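Ribonucleoside-diphosphate reductase (Pseudomonas aeruginosa, PDB 5IM3) probably catalyses the reduction of ribonucleoside diphosphates to deoxyribonucleotides for DNA synthesis, and binds dATP as an allosteric effector. Local coordinates at residues N641-S644 against A648-S651; I332-R337 against L634-D639. All blocks are in the same frame, centred on the assembly; numbering follows the deposited sequence.

Interaction 1 (N641-S644 against A648-S651); sequences NYYS and AQNS
The turn between helices 620-640 and 646-655 of the ribonucleotide reductase barrel domain is closed by Tyr643, whose ring lies against the first turn of the second helix at Ala648 and Gln649. The contact is a CH-pi one: Gln649 CA stands over one face of the ring, 3.7 Å from its centroid and 20° off the ring normal. Tyr643 CG is placed anti to its own carbonyl carbon (chi1 -64°), which turns the ring toward the helix. Gln649 CB packs on the inner end of the ring, 3.5 Å from Tyr643 CG, and from there the extended glutamine chain runs past the CD2 side, its amide plane 85° from the ring plane. Ala648 adds a looser apolar touch and itself rests on Val601 of strand 600-608. The opposite ring face is met by Asn641 ND2 within the same turn, 3.4 Å above the plane and offset toward the rim, so the ring is sandwiched between loop and helix. Its hydroxyl ties the two helices together, hydrogen-bonding to both Ile638 O and Asn652 ND2. The closest backbone atom of the helix is Gln649 N, 3.5 Å from Tyr643 CD1.

Interaction 2 (I332-R337 against L634-D639); sequences IEEKDR and LDNVID
Asn636 and Glu334 make the one hydrogen bond between 634-639, on helix 620-640 of the barrel domain, and the loop 332-337, which belongs to the all-alpha domain and leads into helix 337-349. Ahead of Asn636, Asp635 takes no part in the contact and is held by salt bridges with Arg656, Arg707 and Arg762. Asn636 points toward the loop, and its ND2 gives a nearly straight bond to Glu334 OE2, 2.9 Å long with an N-H...O angle of 170°. The acceptor lies in the amide plane, but the donor meets OE2 on the anti side, 33° out of the carboxylate plane. A bend in the Glu334 chain (chi2 -85°) brings the carboxylate round to the amide. Arg707 bonds both Glu334 OE2 and Asn636 OD1, while Arg632, one turn earlier on the same helix, forms a salt bridge with Glu334 OE1; these charges probably favour an ionised carboxylate. ND2 also bonds Leu330 O, which helps to fix the rotation of the amide. One turn further on, Asp639 meets the extended Glu333 only loosely, with Glu333 OE1 4.2 Å from Asp639 CB. Their carboxylates are almost parallel, and Glu333 OE1 stays 5.1 Å from Asp639 OD2; a salt bridge from Arg656 to Asp639 OD1 probably eases the like-charge proximity. Phe344 of helix 337-349 covers both Glu334 and Asn636, whereas on another side of helix 620-640 Val637 and Ile638 pack on Asn603 of strand 600-608.

How the interactions relate
Both contacts use the run from helix 620-640 into helix 646-655, and their centres are 15 Å apart on the same side of the chain's centre. Along the chain, interaction 2 comes first, joining loop 332-337 of the all-alpha domain to helix 620-640 across 297 residues; interaction 1 follows directly in the turn after that helix and spans only four. Side chains of both helices rest on strand 600-608 of the barrel sheet. Interaction 2 joins two domains, whereas interaction 1 is local packing within one. Both lie away from the dATP sites, and they touch directly: Tyr643 OH of interaction 1 lies 2.7 Å from Ile638 O in the helical segment of interaction 2, a probable hydrogen bond.

Interaction 1 (N641-S644 against A648-S651)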
# COMPACT_ATOMS: atom_id res chain seq x y z
N ASN A 641 6.48 28.21 50.59
CA ASN A 641 5.92 26.96 50.10
C ASN A 641 5.79 25.93 51.23
O ASN A 641 6.73 25.73 52.01
CB ASN A 641 6.81 26.41 48.98
CG ASN A 641 6.15 25.29 48.22
OD1 ASN A 641 5.17 25.49 47.51
ND2 ASN A 641 6.71 24.09 48.34
N TYR A 642 4.62 25.31 51.32
CA TYR A 642 4.39 24.24 52.28
C TYR A 642 4.84 22.91 51.67
O TYR A 642 4.41 22.56 50.56
CB TYR A 642 2.93 24.15 52.70
CG TYR A 642 2.66 22.99 53.63
CD1 TYR A 642 3.01 23.06 54.97
CD2 TYR A 642 2.07 21.82 53.17
CE1 TYR A 642 2.78 22.00 55.83
CE2 TYR A 642 1.84 20.75 54.02
CZ TYR A 642 2.19 20.85 55.34
OH TYR A 642 1.96 19.79 56.19
N TYR A 643 5.69 22.19 52.38
CA TYR A 643 6.34 21.00 51.86
C TYR A 643 5.72 19.74 52.45
O TYR A 643 5.60 19.62 53.68
CB TYR A 643 7.84 21.03 52.15
CG TYR A 643 8.55 22.17 51.45
CD1 TYR A 643 9.03 22.02 50.16
CD2 TYR A 643 8.74 23.40 52.09
CE1 TYR A 643 9.68 23.05 49.51
CE2 TYR A 643 9.39 24.44 51.45
CZ TYR A 643 9.85 24.26 50.15
OH TYR A 643 10.50 25.28 49.50
N SER A 644 5.33 18.81 51.58
CA SER A 644 4.75 17.54 51.98
C SER A 644 5.81 16.48 52.25
O SER A 644 5.71 15.75 53.24
CB SER A 644 3.80 17.03 50.88
OG SER A 644 2.78 17.98 50.60
N ALA A 648 12.03 17.34 49.56
CA ALA A 648 11.76 18.47 48.69
C ALA A 648 12.07 19.78 49.40
O ALA A 648 12.66 20.69 48.81
CB ALA A 648 10.31 18.44 48.21
N GLN A 649 11.70 19.88 50.67
CA GLN A 649 12.12 21.01 51.49
C GLN A 649 13.64 21.07 51.58
O GLN A 649 14.24 22.14 51.48
CB GLN A 649 11.51 20.91 52.88
CG GLN A 649 11.96 21.99 53.84
CD GLN A 649 11.38 21.78 55.22
OE1 GLN A 649 10.18 21.94 55.43
NE2 GLN A 649 12.24 21.42 56.16
N ASN A 650 14.28 19.91 51.77
CA ASN A 650 15.73 19.87 51.94
C ASN A 650 16.44 20.48 50.73
O ASN A 650 17.36 21.29 50.89
CB ASN A 650 16.18 18.42 52.16
CG ASN A 650 17.66 18.31 52.43
OD1 ASN A 650 18.22 19.11 53.17
ND2 ASN A 650 18.30 17.32 51.82
N SER A 651 16.03 20.10 49.52
CA SER A 651 16.73 20.59 48.33
C SER A 651 16.43 22.06 48.07
O SER A 651 17.31 22.81 47.64
CB SER A 651 16.35 19.76 47.11
OG SER A 651 15.04 20.08 46.69

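Interaction 2 (I332-R337 against L634-D639)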
# COMPACT_ATOMS: atom_id res chain seq x y z
N ILE A 332 4.30 37.52 53.20
CA ILE A 332 3.96 37.32 54.61
C ILE A 332 5.18 37.21 55.51
O ILE A 332 5.03 37.19 56.74
CB ILE A 332 3.09 36.06 54.82
CG1 ILE A 332 3.77 34.83 54.22
CG2 ILE A 332 1.72 36.25 54.22
CD1 ILE A 332 3.11 33.52 54.63
N GLU A 333 6.39 37.13 54.96
CA GLU A 333 7.60 37.02 55.76
C GLU A 333 8.62 38.11 55.44
O GLU A 333 9.74 38.06 55.95
CB GLU A 333 8.24 35.64 55.59
CG GLU A 333 7.38 34.51 56.15
CD GLU A 333 8.09 33.17 56.14
OE1 GLU A 333 9.34 33.16 56.13
OE2 GLU A 333 7.40 32.14 56.13
N GLU A 334 8.24 39.09 54.63
CA GLU A 334 9.11 40.23 54.38
C GLU A 334 9.17 41.14 55.60
O GLU A 334 8.23 41.20 56.40
CB GLU A 334 8.60 41.02 53.17
CG GLU A 334 8.73 40.30 51.84
CD GLU A 334 10.10 40.47 51.21
OE1 GLU A 334 11.00 41.03 51.88
OE2 GLU A 334 10.28 40.07 50.05
N LYS A 335 10.29 41.85 55.74
CA LYS A 335 10.41 42.83 56.81
C LYS A 335 9.42 43.97 56.62
O LYS A 335 8.74 44.39 57.56
CB LYS A 335 11.84 43.37 56.88
CG LYS A 335 12.90 42.32 57.13
CD LYS A 335 14.29 42.93 57.15
CE LYS A 335 15.37 41.87 57.34
NZ LYS A 335 15.24 41.17 58.64
N ASP A 336 9.34 44.50 55.40
CA ASP A 336 8.39 45.56 55.06
C ASP A 336 7.22 44.93 54.30
O ASP A 336 7.10 45.03 53.08
CB ASP A 336 9.07 46.65 54.24
CG ASP A 336 10.26 47.26 54.96
OD1 ASP A 336 10.06 48.24 55.72
OD2 ASP A 336 11.39 46.77 54.77
N ARG A 337 6.35 44.27 55.07
CA ARG A 337 5.19 43.58 54.51
C ARG A 337 4.47 44.38 53.43
O ARG A 337 4.25 43.90 52.32
CB ARG A 337 4.21 43.25 55.64
CG ARG A 337 4.35 41.86 56.24
CD ARG A 337 3.28 41.65 57.29
NE ARG A 337 2.96 40.24 57.50
CZ ARG A 337 3.45 39.49 58.48
NH1 ARG A 337 4.31 40.00 59.37
NH2 ARG A 337 3.09 38.22 58.58
N LEU A 634 10.24 34.99 43.41
CA LEU A 634 10.53 33.56 43.29
C LEU A 634 11.34 33.07 44.47
O LEU A 634 11.13 31.94 44.95
CB LEU A 634 11.26 33.29 41.97
CG LEU A 634 10.42 33.39 40.70
CD1 LEU A 634 11.27 33.14 39.46
CD2 LEU A 634 9.24 32.41 40.73
N ASP A 635 12.27 33.88 44.97
CA ASP A 635 13.03 33.48 46.15
C ASP A 635 12.11 33.37 47.36
O ASP A 635 12.29 32.49 48.21
CB ASP A 635 14.16 34.47 46.42
CG ASP A 635 15.24 33.88 47.32
OD1 ASP A 635 15.71 32.76 47.03
OD2 ASP A 635 15.60 34.53 48.32
N ASN A 636 11.11 34.26 47.46
CA ASN A 636 10.14 34.16 48.54
C ASN A 636 9.35 32.86 48.46
O ASN A 636 9.02 32.26 49.48
CB ASN A 636 9.19 35.36 48.50
CG ASN A 636 9.84 36.64 48.99
OD1 ASN A 636 11.06 36.74 49.08
ND2 ASN A 636 9.01 37.62 49.32
N VAL A 637 9.02 32.42 47.24
CA VAL A 637 8.24 31.20 47.06
C VAL A 637 8.87 30.05 47.83
O VAL A 637 8.17 29.20 48.39
CB VAL A 637 8.09 30.87 45.57
CG1 VAL A 637 7.69 29.41 45.36
CG2 VAL A 637 7.07 31.79 44.92
N ILE A 638 10.21 30.00 47.87
CA ILE A 638 10.91 28.90 48.51
C ILE A 638 10.56 28.83 49.99
O ILE A 638 10.32 27.75 50.54
CB ILE A 638 12.43 29.05 48.31
CG1 ILE A 638 12.74 29.28 46.82
CG2 ILE A 638 13.17 27.86 48.91
CD1 ILE A 638 13.55 28.21 46.16
N ASP A 639 10.53 29.98 50.66
CA ASP A 639 10.29 30.01 52.10
C ASP A 639 8.83 29.81 52.45
O ASP A 639 8.53 29.20 53.49
CB ASP A 639 10.78 31.34 52.68
CG ASP A 639 12.25 31.59 52.42
OD1 ASP A 639 13.02 30.61 52.37
OD2 ASP A 639 12.63 32.77 52.27